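Local coordinates for phospholethanolamine N-methyltransferase 2 (Haemonchus contortus, PDB 4KRI), which probably transfers methyl groups from S-adenosylmethionine to phosphomonomethylethanolamine and its dimethyl product, completing the nematode route to phosphocholine, at residues 334-337 against 338-341; 408-411 against 412-415. All coordinates share one frame; numbering follows the deposited sequence.

Interaction 1. Residues 334-337 against 338-341; sequences LSES and FKEY. With 1SH (2-(methylamino)ethyl dihydrogen phosphate), chain E.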
ATOM      1  N   LEU A 334      10.681   8.684  29.602  1.00 35.77           N
ATOM      2  CA  LEU A 334      10.012   9.346  28.485  1.00 39.93           C
ATOM      3  C   LEU A 334       9.676  10.802  28.810  1.00 38.04           C
ATOM      4  O   LEU A 334       9.128  11.091  29.868  1.00 43.79           O
ATOM      5  CB  LEU A 334       8.737   8.588  28.106  1.00 45.73           C
ATOM      6  CG  LEU A 334       8.923   7.132  27.665  1.00 46.96           C
ATOM      7  CD1 LEU A 334       7.670   6.608  26.983  1.00 47.62           C
ATOM      8  CD2 LEU A 334      10.135   6.994  26.753  1.00 38.11           C
ATOM      9  N   SER A 335      10.008  11.714  27.898  1.00 39.23           N
ATOM     10  CA  SER A 335       9.656  13.125  28.072  1.00 40.60           C
ATOM     11  C   SER A 335       8.256  13.415  27.533  1.00 39.15           C
ATOM     12  O   SER A 335       7.766  12.709  26.651  1.00 35.00           O
ATOM     13  CB  SER A 335      10.666  14.028  27.370  1.00 39.19           C
ATOM     14  OG  SER A 335      10.472  14.006  25.967  1.00 41.61           O
ATOM     15  N   GLU A 336       7.613  14.450  28.067  1.00 40.35           N
ATOM     16  CA  GLU A 336       6.278  14.836  27.615  1.00 39.08           C
ATOM     17  C   GLU A 336       6.310  15.225  26.137  1.00 42.08           C
ATOM     18  O   GLU A 336       5.357  14.990  25.396  1.00 37.61           O
ATOM     19  CB  GLU A 336       5.728  15.980  28.491  1.00 46.42           C
ATOM     20  CG  GLU A 336       4.350  16.507  28.086  1.00 54.97           C
ATOM     21  CD  GLU A 336       3.235  15.483  28.246  1.00 66.34           C
ATOM     22  OE1 GLU A 336       3.431  14.478  28.965  1.00 70.31           O
ATOM     23  OE2 GLU A 336       2.155  15.686  27.649  1.00 69.62           O
ATOM     24  N   SER A 337       7.425  15.813  25.715  1.00 36.35           N
ATOM     25  CA  SER A 337       7.604  16.225  24.333  1.00 38.18           C
ATOM     26  C   SER A 337       7.677  15.013  23.404  1.00 33.98           C
ATOM     27  O   SER A 337       7.109  15.030  22.329  1.00 33.66           O
ATOM     28  CB  SER A 337       8.872  17.065  24.202  1.00 46.54           C
ATOM     29  OG  SER A 337       9.168  17.314  22.844  1.00 54.20           O
ATOM     30  N   PHE A 338       8.371  13.964  23.835  1.00 31.94           N
ATOM     31  CA  PHE A 338       8.456  12.750  23.025  1.00 32.33           C
ATOM     32  C   PHE A 338       7.090  12.087  22.945  1.00 35.70           C
ATOM     33  O   PHE A 338       6.671  11.612  21.888  1.00 32.18           O
ATOM     34  CB  PHE A 338       9.486  11.788  23.623  1.00 29.56           C
ATOM     35  CG  PHE A 338       9.565  10.457  22.923  1.00 34.27           C
ATOM     36  CD1 PHE A 338      10.131  10.349  21.655  1.00 35.09           C
ATOM     37  CD2 PHE A 338       9.079   9.306  23.538  1.00 36.36           C
ATOM     38  CE1 PHE A 338      10.201   9.114  21.009  1.00 32.30           C
ATOM     39  CE2 PHE A 338       9.144   8.071  22.900  1.00 36.26           C
ATOM     40  CZ  PHE A 338       9.707   7.975  21.637  1.00 30.14           C
ATOM     41  N   LYS A 339       6.393  12.055  24.073  1.00 34.88           N
ATOM     42  CA  LYS A 339       5.070  11.443  24.139  1.00 34.46           C
ATOM     43  C   LYS A 339       4.051  12.184  23.262  1.00 33.92           C
ATOM     44  O   LYS A 339       3.207  11.556  22.617  1.00 34.41           O
ATOM     45  CB  LYS A 339       4.604  11.331  25.602  1.00 33.96           C
ATOM     46  CG  LYS A 339       5.308  10.195  26.371  1.00 34.50           C
ATOM     47  CD  LYS A 339       5.704  10.571  27.811  1.00 51.12           C
ATOM     48  CE  LYS A 339       4.554  10.480  28.794  1.00 55.49           C
ATOM     49  NZ  LYS A 339       4.952  10.999  30.149  1.00 43.19           N
ATOM     50  N   GLU A 340       4.142  13.509  23.221  1.00 31.58           N
ATOM     51  CA  GLU A 340       3.276  14.293  22.343  1.00 31.14           C
ATOM     52  C   GLU A 340       3.614  14.027  20.876  1.00 33.91           C
ATOM     53  O   GLU A 340       2.723  13.975  20.035  1.00 33.93           O
ATOM     54  CB  GLU A 340       3.375  15.794  22.648  1.00 35.42           C
ATOM     55  CG  GLU A 340       2.778  16.198  23.992  1.00 39.16           C
ATOM     56  CD  GLU A 340       2.905  17.688  24.255  1.00 59.32           C
ATOM     57  OE1 GLU A 340       3.354  18.419  23.342  1.00 66.79           O
ATOM     58  OE2 GLU A 340       2.559  18.126  25.375  1.00 69.07           O
ATOM     59  N   TYR A 341       4.901  13.865  20.579  1.00 30.02           N
ATOM     60  CA  TYR A 341       5.350  13.514  19.233  1.00 30.66           C
ATOM     61  C   TYR A 341       4.793  12.145  18.855  1.00 30.97           C
ATOM     62  O   TYR A 341       4.252  11.970  17.759  1.00 29.77           O
ATOM     63  CB  TYR A 341       6.889  13.540  19.172  1.00 32.50           C
ATOM     64  CG  TYR A 341       7.527  12.772  18.026  1.00 32.20           C
ATOM     65  CD1 TYR A 341       7.505  13.267  16.729  1.00 30.46           C
ATOM     66  CD2 TYR A 341       8.182  11.569  18.256  1.00 33.32           C
ATOM     67  CE1 TYR A 341       8.099  12.562  15.683  1.00 26.67           C
ATOM     68  CE2 TYR A 341       8.769  10.859  17.220  1.00 29.52           C
ATOM     69  CZ  TYR A 341       8.737  11.367  15.948  1.00 27.54           C
ATOM     70  OH  TYR A 341       9.340  10.663  14.929  1.00 29.81           O
TER
HETATM   71  O4  1SH E 702      10.821  11.131  11.626  0.53 29.31           O
HETATM   72  P1  1SH E 702       9.346  11.344  11.292  0.53 31.71           P
HETATM   73  O1  1SH E 702       8.470  11.076  12.451  0.53 29.14           O
HETATM   74  O3  1SH E 702       9.139  12.824  10.792  0.53 30.09           O
HETATM   75  O2  1SH E 702       8.943  10.321  10.152  0.53 30.24           O
HETATM   76  C1  1SH E 702       9.679  10.276   9.044  0.53 30.97           C
HETATM   77  C2  1SH E 702       9.377   9.128   8.090  0.53 30.60           C
HETATM   78  N1  1SH E 702       9.669   7.799   8.550  0.53 31.16           N
HETATM   79  C3  1SH E 702       9.161   6.889   7.589  0.53 21.13           C
HETATM   80  O   HOH W   1       6.766  13.157  30.963  1.00 49.59           O
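Ser335 opens the helix that reaches the phosphate pocket, and its hydroxyl caps a backbone N-H of the first turn: Phe338 N donates to Ser335 OG over 3.0 Å, the classical N-cap bond. In the serine, chi1 of 75° puts OG between the backbone N and the carbonyl carbon, facing the N-H of Phe338. Its carbonyl is used as well, since Ser335 O accepts from Lys339 N at 3.0 Å. Around this cap the Lys339 chain bends at chi2 and chi3, laying CD 3.6 Å from Leu334 CB and carrying NZ back to the start of the helix. There Lys339 NZ is 2.9 Å from a water that accepts a hydrogen bond from it and in turn donates weakly to Leu334 O, while Glu336 OE1 makes only a long salt bridge of 4.0 Å to the same NZ. Glu336 and Glu340 bring carboxylates close, OE2 to OE2 at 3.4 Å with planes 83° apart, a proximity that may raise their proton affinity. Leu334 CD2 approaches the ring of the buried Phe338 obliquely. With CG anti to the backbone N (chi1 160°), Tyr341 points its ring away from the cap, and its OH donates to phosphate oxygen O1 of the bound phosphomonomethylethanolamine at 2.7 Å. Helix 336-345 follows strand 320-329; Leu334, just before the helix, touches Val329, Tyr341 touches Tyr327, and Tyr416 of helix 400-418 packs edge-to-face with Phe338, its OH hydrogen-bonded to Ser337 OG.

Interaction 2. Residues 408-411 against 412-415; sequences SGWK and SKLQ. With 1SH (2-(methylamino)ethyl dihydrogen phosphate), chain E.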
ATOM      1  N   SER A 408      13.135  21.784  12.813  1.00 40.71           N
ATOM      2  CA  SER A 408      12.723  21.564  14.196  1.00 38.90           C
ATOM      3  C   SER A 408      12.479  20.091  14.480  1.00 33.97           C
ATOM      4  O   SER A 408      12.696  19.624  15.594  1.00 37.91           O
ATOM      5  CB  SER A 408      11.463  22.363  14.509  1.00 52.35           C
ATOM      6  OG  SER A 408      11.755  23.747  14.537  1.00 64.10           O
ATOM      7  N   GLY A 409      12.022  19.360  13.472  1.00 37.10           N
ATOM      8  CA  GLY A 409      11.787  17.941  13.651  1.00 40.74           C
ATOM      9  C   GLY A 409      13.083  17.195  13.883  1.00 35.48           C
ATOM     10  O   GLY A 409      13.170  16.308  14.737  1.00 34.83           O
ATOM     11  N   TRP A 410      14.103  17.546  13.113  1.00 39.67           N
ATOM     12  CA  TRP A 410      15.374  16.846  13.226  1.00 31.69           C
ATOM     13  C   TRP A 410      16.069  17.222  14.535  1.00 40.95           C
ATOM     14  O   TRP A 410      16.623  16.355  15.221  1.00 34.10           O
ATOM     15  CB  TRP A 410      16.235  17.092  11.979  1.00 38.10           C
ATOM     16  CG  TRP A 410      16.116  15.986  10.956  1.00 36.91           C
ATOM     17  CD1 TRP A 410      17.118  15.160  10.536  1.00 35.87           C
ATOM     18  CD2 TRP A 410      14.929  15.564  10.250  1.00 34.05           C
ATOM     19  NE1 TRP A 410      16.637  14.261   9.612  1.00 34.68           N
ATOM     20  CE2 TRP A 410      15.300  14.491   9.415  1.00 36.85           C
ATOM     21  CE3 TRP A 410      13.599  16.004  10.232  1.00 32.25           C
ATOM     22  CZ2 TRP A 410      14.387  13.842   8.571  1.00 32.59           C
ATOM     23  CZ3 TRP A 410      12.689  15.352   9.385  1.00 29.08           C
ATOM     24  CH2 TRP A 410      13.090  14.283   8.577  1.00 36.94           C
ATOM     25  N   LYS A 411      15.995  18.499  14.905  1.00 39.55           N
ATOM     26  CA  LYS A 411      16.477  18.936  16.215  1.00 40.41           C
ATOM     27  C   LYS A 411      15.811  18.126  17.333  1.00 40.75           C
ATOM     28  O   LYS A 411      16.484  17.603  18.220  1.00 40.13           O
ATOM     29  CB  LYS A 411      16.211  20.431  16.424  1.00 35.00           C
ATOM     30  CG  LYS A 411      16.770  20.961  17.743  1.00 43.27           C
ATOM     31  CD  LYS A 411      16.253  22.354  18.082  1.00 47.13           C
ATOM     32  CE  LYS A 411      16.754  22.795  19.466  1.00 58.93           C
ATOM     33  NZ  LYS A 411      16.208  24.117  19.912  1.00 67.87           N
ATOM     34  N   SER A 412      14.487  18.003  17.267  1.00 42.30           N
ATOM     35  CA  SER A 412      13.732  17.260  18.274  1.00 32.98           C
ATOM     36  C   SER A 412      14.097  15.777  18.380  1.00 32.29           C
ATOM     37  O   SER A 412      14.257  15.251  19.484  1.00 34.74           O
ATOM     38  CB  SER A 412      12.229  17.418  18.037  1.00 41.40           C
ATOM     39  OG  SER A 412      11.818  18.744  18.329  1.00 43.68           O
ATOM     40  N   LYS A 413      14.214  15.099  17.243  1.00 36.30           N
ATOM     41  CA  LYS A 413      14.593  13.688  17.253  1.00 33.15           C
ATOM     42  C   LYS A 413      15.956  13.467  17.907  1.00 34.12           C
ATOM     43  O   LYS A 413      16.153  12.496  18.634  1.00 33.27           O
ATOM     44  CB  LYS A 413      14.526  13.095  15.839  1.00 30.64           C
ATOM     45  CG  LYS A 413      13.092  12.799  15.413  1.00 34.09           C
ATOM     46  CD  LYS A 413      13.001  12.252  14.003  1.00 32.34           C
ATOM     47  CE  LYS A 413      13.163  13.355  12.980  1.00 28.37           C
ATOM     48  NZ  LYS A 413      12.836  12.815  11.633  1.00 28.30           N
ATOM     49  N   LEU A 414      16.881  14.392  17.680  1.00 36.35           N
ATOM     50  CA  LEU A 414      18.189  14.318  18.318  1.00 41.27           C
ATOM     51  C   LEU A 414      18.070  14.347  19.850  1.00 43.72           C
ATOM     52  O   LEU A 414      18.714  13.556  20.544  1.00 38.63           O
ATOM     53  CB  LEU A 414      19.103  15.436  17.791  1.00 36.71           C
ATOM     54  CG  LEU A 414      19.581  15.137  16.362  1.00 43.43           C
ATOM     55  CD1 LEU A 414      20.179  16.354  15.669  1.00 40.61           C
ATOM     56  CD2 LEU A 414      20.583  13.990  16.387  1.00 40.13           C
ATOM     57  N   GLN A 415      17.216  15.221  20.374  1.00 37.85           N
ATOM     58  CA  GLN A 415      16.968  15.245  21.812  1.00 37.60           C
ATOM     59  C   GLN A 415      16.223  13.993  22.316  1.00 39.88           C
ATOM     60  O   GLN A 415      16.470  13.520  23.433  1.00 38.40           O
ATOM     61  CB  GLN A 415      16.224  16.522  22.214  1.00 39.95           C
ATOM     62  CG  GLN A 415      16.113  16.706  23.724  1.00 44.34           C
ATOM     63  CD  GLN A 415      17.473  16.720  24.419  1.00 51.92           C
ATOM     64  OE1 GLN A 415      18.382  17.456  24.020  1.00 60.10           O
ATOM     65  NE2 GLN A 415      17.619  15.898  25.461  1.00 48.98           N
TER
HETATM   66  O4  1SH E 702      10.821  11.131  11.626  0.53 29.31           O
HETATM   67  P1  1SH E 702       9.346  11.344  11.292  0.53 31.71           P
HETATM   68  O1  1SH E 702       8.470  11.076  12.451  0.53 29.14           O
HETATM   69  O3  1SH E 702       9.139  12.824  10.792  0.53 30.09           O
HETATM   70  O2  1SH E 702       8.943  10.321  10.152  0.53 30.24           O
HETATM   71  C1  1SH E 702       9.679  10.276   9.044  0.53 30.97           C
HETATM   72  C2  1SH E 702       9.377   9.128   8.090  0.53 30.60           C
HETATM   73  N1  1SH E 702       9.669   7.799   8.550  0.53 31.16           N
HETATM   74  C3  1SH E 702       9.161   6.889   7.589  0.53 21.13           C
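Lys413 returns along its own helix to lie beside Trp410, three residues earlier, and the pair forms the tight half of this turn. Lys413 NZ stands 3.3 Å from the centroid of the Trp410 six-membered ring and 8° off its normal, a nearly vertical cation-pi contact, with CE following over the same face as a CH-pi donor. The single bend in the lysine, at chi3 (-77°), brings its end over the indole. From there Lys413 NZ also donates to phosphate oxygen O4 of the bound phosphomonomethylethanolamine at 2.6 Å, so the ammonium meets both an aromatic face and an anion, each of which would be expected to stabilise its positive charge. The indole is held at its edge by a hydrogen bond between Trp410 NE1 and Glu383 OE2. Lys413 CE passes 3.4 Å from Gly409 O.

Ser412 adds local bonding to the backbone: Ser408 O accepts from both Ser412 N (2.9 Å) and Ser412 OG (3.0 Å), which arrive from opposite faces of the carbonyl plane. The loose side faces solvent, where Lys411 stretches outward in an extended chain, with Ser408 and Gln415 also exposed. Within the fold, helix 400-418 is flanked by helix 373-389, where Leu414 meets Leu380, Leu381 and Arg384, and by helix 187-197, whose Tyr193, Ile196 and Phe197 touch Trp410.

Two helices contribute to one phosphate site in different ways. Interaction 1 is mostly a surface contact at a helix start, governed by capping, water, a long salt bridge and a close pair of carboxylates, with a single aromatic hydroxyl reaching inward; interaction 2 lies well inside helix 400-418, partly buried, and its main link is a lysine ammonium that meets an indole face and the phosphate. Their ligand-binding ends converge, Tyr341 OH lying 4.1 Å from Lys413 CD, although their centres are about 12 Å apart. The neutral hydroxyl and the ammonium reach different phosphate oxygens, and Tyr327, Tyr193, Tyr347 and Arg345 add further bonds to the same ligand.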